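Local coordinates for cytoplasmic protein (Cryptococcus neoformans var. grubii serotype A, PDB 7LPO), which probably hydrolyses steryl beta-glucosides, releasing glucose from the sterol, as a fungal sterylglucosidase of glycosyl hydrolase family 5, at residues R494-K505 with D554-N564; N32-G40 with Y669-I680. All coordinates share one frame; numbering follows the deposited sequence.

Contact 1. Residues R494-K505 with D554-N564; sequences RKMIQGELAVLK and DCSMNACDGPN
Helix 494-505 and helix 554-559 run in the same general direction with axes 8.3 Å apart, crossing at -43°, and come closest at Gln498 and Ala559, whose CA atoms are 3.7 Å apart. Ala559 CB fits against Ile497 CG2 and Leu501 CD2, while Ile497 CD1 rests on Cys555 SG. With CG anti to the backbone N (chi1 -170°), the extended Gln498 passes Ala559 and sends NE2 to Asn558 O (3.0 Å); it and Asp561 N reach that oxygen from opposite faces of its plane. Asn564 ND2 donates to two backbone carbonyls, Gln498 O (3.0 Å) and Ala559 O (2.8 Å), both in its amide plane, which fixes the amide's rotation. Arg494 NH1 forms a salt bridge to Asp554 OD2 (2.8 Å) from above the carboxylate plane, and Asn558 CB covers one face of the guanidinium; Asp554 OD1 makes a further salt bridge, to Arg667. At the far end Lys505 NZ donates to Asn564 O (2.9 Å). A water ties Arg494 O and Cys555 O to Asn558 ND2. Leu501 and Cys560 pack on strand 518-522 (Val519, Ile522), and Cys560 also on Tyr568 of strand 567-570, consistent with the outer helix layer of a family 5 TIM barrel.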
# COMPACT_ATOMS: atom_id res chain seq x y z
N ARG A 494 -12.33 -17.85 6.89
CA ARG A 494 -10.95 -17.68 7.33
C ARG A 494 -10.00 -18.57 6.53
O ARG A 494 -8.94 -18.13 6.08
CB ARG A 494 -10.84 -17.97 8.82
CG ARG A 494 -11.47 -16.90 9.69
CD ARG A 494 -11.70 -17.36 11.10
NE ARG A 494 -10.45 -17.65 11.80
CZ ARG A 494 -9.79 -16.78 12.56
NH1 ARG A 494 -10.25 -15.54 12.73
NH2 ARG A 494 -8.67 -17.15 13.17
N LYS A 495 -10.38 -19.84 6.36
CA LYS A 495 -9.52 -20.76 5.62
C LYS A 495 -9.35 -20.31 4.18
O LYS A 495 -8.27 -20.43 3.60
CB LYS A 495 -10.11 -22.17 5.67
CG LYS A 495 -9.26 -23.24 5.02
CD LYS A 495 -9.87 -24.63 5.24
CE LYS A 495 -9.05 -25.73 4.57
NZ LYS A 495 -9.92 -26.66 3.77
N MET A 496 -10.41 -19.76 3.59
CA MET A 496 -10.35 -19.31 2.21
C MET A 496 -9.40 -18.12 2.06
O MET A 496 -8.57 -18.10 1.14
CB MET A 496 -11.75 -18.97 1.72
CG MET A 496 -11.83 -18.56 0.28
SD MET A 496 -11.73 -16.78 0.15
CE MET A 496 -13.35 -16.31 0.74
N ILE A 497 -9.49 -17.15 2.97
CA ILE A 497 -8.62 -15.98 2.88
C ILE A 497 -7.17 -16.37 3.14
O ILE A 497 -6.25 -15.88 2.47
CB ILE A 497 -9.11 -14.87 3.83
CG1 ILE A 497 -10.54 -14.52 3.44
CG2 ILE A 497 -8.18 -13.66 3.76
CD1 ILE A 497 -11.01 -13.16 3.87
N GLN A 498 -6.94 -17.28 4.08
CA GLN A 498 -5.59 -17.79 4.28
C GLN A 498 -5.08 -18.47 3.01
O GLN A 498 -3.89 -18.38 2.69
CB GLN A 498 -5.58 -18.76 5.45
CG GLN A 498 -4.20 -19.17 5.90
CD GLN A 498 -4.24 -20.05 7.12
OE1 GLN A 498 -4.28 -21.27 7.01
NE2 GLN A 498 -4.25 -19.44 8.30
N GLY A 499 -5.97 -19.15 2.28
CA GLY A 499 -5.57 -19.72 1.00
C GLY A 499 -5.21 -18.68 -0.04
O GLY A 499 -4.30 -18.90 -0.85
N GLU A 500 -5.89 -17.53 -0.02
CA GLU A 500 -5.53 -16.46 -0.94
C GLU A 500 -4.12 -15.93 -0.66
O GLU A 500 -3.36 -15.66 -1.59
CB GLU A 500 -6.55 -15.32 -0.85
CG GLU A 500 -7.91 -15.65 -1.45
CD GLU A 500 -8.82 -14.43 -1.52
OE1 GLU A 500 -9.48 -14.11 -0.51
OE2 GLU A 500 -8.88 -13.78 -2.58
N LEU A 501 -3.76 -15.76 0.61
CA LEU A 501 -2.41 -15.29 0.91
C LEU A 501 -1.37 -16.33 0.49
O LEU A 501 -0.24 -15.97 0.15
CB LEU A 501 -2.28 -14.97 2.39
CG LEU A 501 -2.70 -13.58 2.89
CD1 LEU A 501 -1.83 -12.52 2.26
CD2 LEU A 501 -4.17 -13.32 2.59
N ALA A 502 -1.72 -17.62 0.54
CA ALA A 502 -0.78 -18.65 0.11
C ALA A 502 -0.49 -18.55 -1.38
O ALA A 502 0.61 -18.88 -1.82
CB ALA A 502 -1.33 -20.04 0.46
N VAL A 503 -1.48 -18.12 -2.17
CA VAL A 503 -1.26 -17.96 -3.61
C VAL A 503 -0.22 -16.87 -3.87
O VAL A 503 0.64 -17.01 -4.74
CB VAL A 503 -2.60 -17.64 -4.31
CG1 VAL A 503 -2.36 -17.15 -5.74
CG2 VAL A 503 -3.50 -18.88 -4.31
N LEU A 504 -0.29 -15.77 -3.12
CA LEU A 504 0.68 -14.70 -3.32
C LEU A 504 2.07 -15.14 -2.90
O LEU A 504 3.06 -14.79 -3.56
CB LEU A 504 0.26 -13.46 -2.54
CG LEU A 504 -1.00 -12.73 -2.97
CD1 LEU A 504 -1.15 -11.49 -2.08
CD2 LEU A 504 -0.96 -12.35 -4.42
N LYS A 505 2.17 -15.88 -1.79
CA LYS A 505 3.46 -16.44 -1.41
C LYS A 505 4.03 -17.30 -2.53
O LYS A 505 5.23 -17.24 -2.83
CB LYS A 505 3.30 -17.26 -0.13
CG LYS A 505 4.53 -17.27 0.78
CD LYS A 505 4.24 -18.03 2.08
CE LYS A 505 5.52 -18.35 2.86
NZ LYS A 505 5.41 -19.62 3.64
N ASP A 554 -9.12 -10.05 12.59
CA ASP A 554 -8.52 -11.33 12.98
C ASP A 554 -8.50 -12.32 11.82
O ASP A 554 -7.56 -13.12 11.72
CB ASP A 554 -9.30 -11.90 14.17
CG ASP A 554 -8.70 -13.18 14.71
OD1 ASP A 554 -7.47 -13.25 14.89
OD2 ASP A 554 -9.46 -14.13 14.97
N CYS A 555 -9.50 -12.29 10.94
CA CYS A 555 -9.48 -13.13 9.75
C CYS A 555 -8.32 -12.74 8.83
O CYS A 555 -7.57 -13.61 8.34
CB CYS A 555 -10.81 -13.02 9.01
SG CYS A 555 -10.80 -13.84 7.41
N SER A 556 -8.14 -11.44 8.59
CA SER A 556 -7.03 -11.02 7.73
C SER A 556 -5.69 -11.33 8.37
O SER A 556 -4.75 -11.75 7.68
CB SER A 556 -7.15 -9.53 7.42
OG SER A 556 -7.99 -9.33 6.30
N MET A 557 -5.57 -11.13 9.69
CA MET A 557 -4.30 -11.43 10.36
C MET A 557 -4.04 -12.93 10.43
O MET A 557 -2.91 -13.39 10.25
CB MET A 557 -4.31 -10.83 11.77
CG MET A 557 -4.26 -9.31 11.83
SD MET A 557 -2.77 -8.64 11.04
CE MET A 557 -3.45 -8.08 9.48
N ASN A 558 -5.07 -13.73 10.71
CA ASN A 558 -4.90 -15.18 10.70
C ASN A 558 -4.44 -15.66 9.33
O ASN A 558 -3.72 -16.66 9.24
CB ASN A 558 -6.21 -15.87 11.10
CG ASN A 558 -6.12 -17.40 11.05
OD1 ASN A 558 -5.43 -18.02 11.86
ND2 ASN A 558 -6.82 -18.01 10.10
N ALA A 559 -4.81 -14.95 8.27
CA ALA A 559 -4.46 -15.39 6.92
C ALA A 559 -2.96 -15.29 6.69
O ALA A 559 -2.42 -16.02 5.85
CB ALA A 559 -5.24 -14.57 5.89
N CYS A 560 -2.28 -14.41 7.41
CA CYS A 560 -0.83 -14.34 7.36
C CYS A 560 -0.15 -15.33 8.29
O CYS A 560 1.08 -15.43 8.27
CB CYS A 560 -0.36 -12.91 7.69
SG CYS A 560 -1.13 -11.69 6.61
N ASP A 561 -0.92 -16.05 9.09
CA ASP A 561 -0.40 -17.09 9.97
C ASP A 561 -0.57 -18.44 9.27
O ASP A 561 -0.24 -18.53 8.08
CB ASP A 561 -1.10 -17.00 11.33
CG ASP A 561 -0.62 -15.82 12.17
OD1 ASP A 561 0.37 -15.17 11.79
OD2 ASP A 561 -1.25 -15.56 13.23
N GLY A 562 -1.09 -19.48 9.92
CA GLY A 562 -1.21 -20.77 9.29
C GLY A 562 0.13 -21.24 8.78
O GLY A 562 1.17 -21.04 9.42
N PRO A 563 0.14 -21.88 7.61
CA PRO A 563 1.41 -22.26 6.99
C PRO A 563 2.11 -21.11 6.29
O PRO A 563 3.25 -21.30 5.83
CB PRO A 563 0.99 -23.34 5.98
CG PRO A 563 -0.40 -22.89 5.55
CD PRO A 563 -1.03 -22.34 6.82
N ASN A 564 1.47 -19.94 6.16
CA ASN A 564 2.06 -18.85 5.41
C ASN A 564 3.19 -18.19 6.19
O ASN A 564 4.25 -17.91 5.63
CB ASN A 564 0.98 -17.83 5.03
CG ASN A 564 -0.07 -18.41 4.10
OD1 ASN A 564 0.22 -19.30 3.30
ND2 ASN A 564 -1.29 -17.92 4.19
O HOH W 1 -7.82 -16.42 7.96
O HOH W 2 -6.43 -15.60 14.60
O HOH W 3 -4.05 -20.42 11.22
O HOH W 4 4.51 -22.08 2.97

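Contact 2. Residues N32-G40 with Y669-I680; sequences NGRSLVLRG and YPVATVGIPERI
Ser35 and Thr673 form an antiparallel hydrogen-bonded pair, with Ser35 N to Thr673 O at 2.7 Å and Thr673 N to Ser35 O at 2.8 Å. The Ser35 hydroxyl, set beside its own backbone N (chi1 -63°), donates to Gly675 O at 2.7 Å, so one residue grips both the strand and the turn that follows it. Beyond the non-hydrogen-bonded pair Leu36-Ala672, Val37 N makes a longer but straighter bond to Val671 O (3.2 Å, 167°), the donor above the carbonyl plane. A water spans Ser35 O, Pro670 O and Thr673 OG1, and that hydroxyl also bonds to Tyr691. Next to this ladder, Ala672 CB sits over the centre of one face of the Arg34 guanidinium, 3.4 Å from CZ, and against Leu36 CD2. Arg34 itself pairs with Asp30 and Glu708, and Val671 and Ala672 form a classic beta bulge opposite the same Glu708, where the chain turns a corner. Farther along, Arg39 lays CD over the Tyr669 ring in a CH-pi contact, 3.9 Å from its centroid, while Val37 CG1 touches CD2 of the same ring and Val37 O lies at its edge. Pro677 CD closes over Ser35 CB. Strand 35-43 continues beside strands 98-104 and 567-570, whereas strand 669-673 also pairs with 707-710 and strand 676-682 joins 689-696, coupling the N-terminal strand to the C-terminal domain.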
# COMPACT_ATOMS: atom_id res chain seq x y z
N ASN A 32 23.33 -14.73 12.17
CA ASN A 32 23.51 -16.01 12.84
C ASN A 32 22.56 -17.09 12.32
O ASN A 32 22.42 -18.14 12.95
CB ASN A 32 23.34 -15.83 14.35
CG ASN A 32 24.45 -14.98 14.95
OD1 ASN A 32 25.62 -15.15 14.63
ND2 ASN A 32 24.07 -14.04 15.81
N GLY A 33 21.92 -16.85 11.18
CA GLY A 33 21.09 -17.83 10.53
C GLY A 33 19.65 -17.90 10.99
O GLY A 33 18.89 -18.73 10.48
N ARG A 34 19.24 -17.06 11.94
CA ARG A 34 17.87 -17.11 12.42
C ARG A 34 16.91 -16.57 11.38
O ARG A 34 17.16 -15.52 10.77
CB ARG A 34 17.74 -16.31 13.72
CG ARG A 34 18.58 -16.86 14.87
CD ARG A 34 18.18 -16.23 16.20
NE ARG A 34 18.27 -14.77 16.18
CZ ARG A 34 17.80 -13.98 17.14
NH1 ARG A 34 17.21 -14.49 18.21
NH2 ARG A 34 17.93 -12.66 17.04
N SER A 35 15.80 -17.28 11.17
CA SER A 35 14.74 -16.78 10.31
C SER A 35 13.99 -15.66 11.03
O SER A 35 13.52 -15.84 12.16
CB SER A 35 13.76 -17.89 9.95
OG SER A 35 14.39 -18.90 9.19
N LEU A 36 13.89 -14.51 10.38
CA LEU A 36 13.23 -13.34 10.96
C LEU A 36 11.84 -13.16 10.37
O LEU A 36 11.63 -13.41 9.17
CB LEU A 36 14.05 -12.08 10.72
CG LEU A 36 15.51 -12.12 11.18
CD1 LEU A 36 16.23 -10.85 10.78
CD2 LEU A 36 15.59 -12.33 12.69
N VAL A 37 10.90 -12.72 11.20
CA VAL A 37 9.57 -12.33 10.76
C VAL A 37 9.40 -10.85 11.09
O VAL A 37 9.54 -10.45 12.25
CB VAL A 37 8.46 -13.16 11.42
CG1 VAL A 37 7.08 -12.61 11.02
CG2 VAL A 37 8.59 -14.63 11.02
N LEU A 38 9.10 -10.05 10.06
CA LEU A 38 8.95 -8.61 10.21
C LEU A 38 7.48 -8.25 10.11
O LEU A 38 6.84 -8.52 9.09
CB LEU A 38 9.76 -7.85 9.15
CG LEU A 38 11.27 -8.07 9.21
CD1 LEU A 38 11.90 -7.37 7.99
CD2 LEU A 38 11.87 -7.54 10.50
N ARG A 39 6.96 -7.61 11.16
CA ARG A 39 5.56 -7.25 11.24
C ARG A 39 5.43 -5.85 11.81
O ARG A 39 6.11 -5.50 12.78
CB ARG A 39 4.78 -8.26 12.09
CG ARG A 39 4.50 -9.53 11.32
CD ARG A 39 3.79 -10.59 12.16
NE ARG A 39 3.57 -11.76 11.32
CZ ARG A 39 2.84 -12.82 11.66
NH1 ARG A 39 2.24 -12.87 12.84
NH2 ARG A 39 2.71 -13.82 10.79
N GLY A 40 4.55 -5.07 11.20
CA GLY A 40 4.37 -3.71 11.64
C GLY A 40 3.23 -3.03 10.91
O GLY A 40 2.23 -3.67 10.59
N TYR A 669 3.77 -13.82 17.99
CA TYR A 669 4.42 -14.31 16.79
C TYR A 669 5.92 -14.43 17.06
O TYR A 669 6.44 -13.77 17.96
CB TYR A 669 4.16 -13.40 15.58
CG TYR A 669 4.94 -12.12 15.57
CD1 TYR A 669 4.55 -11.04 16.35
CD2 TYR A 669 6.06 -11.97 14.76
CE1 TYR A 669 5.26 -9.85 16.33
CE2 TYR A 669 6.77 -10.80 14.73
CZ TYR A 669 6.37 -9.74 15.52
OH TYR A 669 7.09 -8.57 15.49
N PRO A 670 6.62 -15.27 16.28
CA PRO A 670 8.07 -15.45 16.45
C PRO A 670 8.87 -14.38 15.71
O PRO A 670 8.89 -14.34 14.48
CB PRO A 670 8.31 -16.85 15.87
CG PRO A 670 7.26 -16.98 14.79
CD PRO A 670 6.06 -16.17 15.26
N VAL A 671 9.58 -13.55 16.48
CA VAL A 671 10.39 -12.50 15.88
C VAL A 671 11.62 -13.09 15.20
O VAL A 671 12.04 -12.60 14.14
CB VAL A 671 10.79 -11.48 16.96
CG1 VAL A 671 11.79 -10.50 16.41
CG2 VAL A 671 9.56 -10.75 17.49
N ALA A 672 12.22 -14.13 15.78
CA ALA A 672 13.43 -14.71 15.23
C ALA A 672 13.48 -16.17 15.63
O ALA A 672 13.19 -16.51 16.78
CB ALA A 672 14.69 -13.98 15.72
N THR A 673 13.85 -17.02 14.68
CA THR A 673 13.70 -18.45 14.85
C THR A 673 14.95 -19.19 14.40
O THR A 673 15.47 -18.95 13.31
CB THR A 673 12.51 -18.98 14.05
OG1 THR A 673 11.30 -18.47 14.61
CG2 THR A 673 12.49 -20.49 14.09
N VAL A 674 15.41 -20.10 15.25
CA VAL A 674 16.43 -21.07 14.88
C VAL A 674 15.71 -22.17 14.11
O VAL A 674 15.00 -23.00 14.69
CB VAL A 674 17.18 -21.63 16.09
CG1 VAL A 674 18.08 -22.77 15.67
CG2 VAL A 674 17.97 -20.51 16.77
N GLY A 675 15.86 -22.18 12.79
CA GLY A 675 15.08 -23.03 11.93
C GLY A 675 14.15 -22.24 11.05
O GLY A 675 14.29 -21.03 10.87
N ILE A 676 13.16 -22.94 10.49
CA ILE A 676 12.24 -22.39 9.51
C ILE A 676 10.84 -22.37 10.12
O ILE A 676 10.36 -23.42 10.57
CB ILE A 676 12.25 -23.22 8.21
CG1 ILE A 676 13.63 -23.19 7.56
CG2 ILE A 676 11.20 -22.69 7.23
CD1 ILE A 676 14.12 -21.80 7.19
N PRO A 677 10.16 -21.23 10.15
CA PRO A 677 8.77 -21.23 10.63
C PRO A 677 7.92 -22.16 9.77
O PRO A 677 7.92 -22.07 8.54
CB PRO A 677 8.32 -19.76 10.48
CG PRO A 677 9.59 -18.97 10.35
CD PRO A 677 10.60 -19.89 9.71
N GLU A 678 7.20 -23.07 10.42
CA GLU A 678 6.34 -24.01 9.72
C GLU A 678 4.87 -23.67 9.85
O GLU A 678 4.14 -23.70 8.85
CB GLU A 678 6.60 -25.44 10.21
CG GLU A 678 5.79 -26.48 9.46
CD GLU A 678 6.63 -27.64 8.96
OE1 GLU A 678 6.40 -28.77 9.43
OE2 GLU A 678 7.52 -27.42 8.11
N ARG A 679 4.39 -23.36 11.05
CA ARG A 679 2.97 -23.11 11.24
C ARG A 679 2.74 -22.23 12.47
O ARG A 679 3.35 -22.44 13.51
CB ARG A 679 2.17 -24.42 11.40
CG ARG A 679 0.72 -24.23 11.02
CD ARG A 679 -0.24 -25.35 11.36
NE ARG A 679 -1.57 -24.76 11.38
CZ ARG A 679 -2.35 -24.57 10.31
NH1 ARG A 679 -1.94 -24.97 9.11
NH2 ARG A 679 -3.53 -23.97 10.44
N ILE A 680 1.82 -21.27 12.33
CA ILE A 680 1.40 -20.43 13.45
C ILE A 680 -0.11 -20.48 13.55
O ILE A 680 -0.81 -20.33 12.54
CB ILE A 680 1.85 -18.97 13.28
CG1 ILE A 680 3.36 -18.85 13.34
CG2 ILE A 680 1.21 -18.11 14.37
CD1 ILE A 680 3.86 -17.58 12.69
O HOH W 5 10.90 -16.16 13.14

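Overall arrangement
The two contacts have centres about 17 Å apart, on the same side of the chain's centre, and meet directly. Asp561, in the loop after helix 547-559, forms a salt bridge through OD1 to Arg39 NH2 at 2.9 Å. Close by, Gly562 O and Ile680 N, 3.0 Å apart, are probably hydrogen-bonded, so the loop of contact 1 reaches both segments of contact 2. In sequence, both segments of contact 1 fall between those of contact 2. Strand 567-570 is shared: Cys560 and Arg39 both pack on Tyr568. Arg667 pairs with both Asp554 and Asp561 of contact 1, and the Arg39-Asp561 bridge connects the helix pair with the junction to the C-terminal domain.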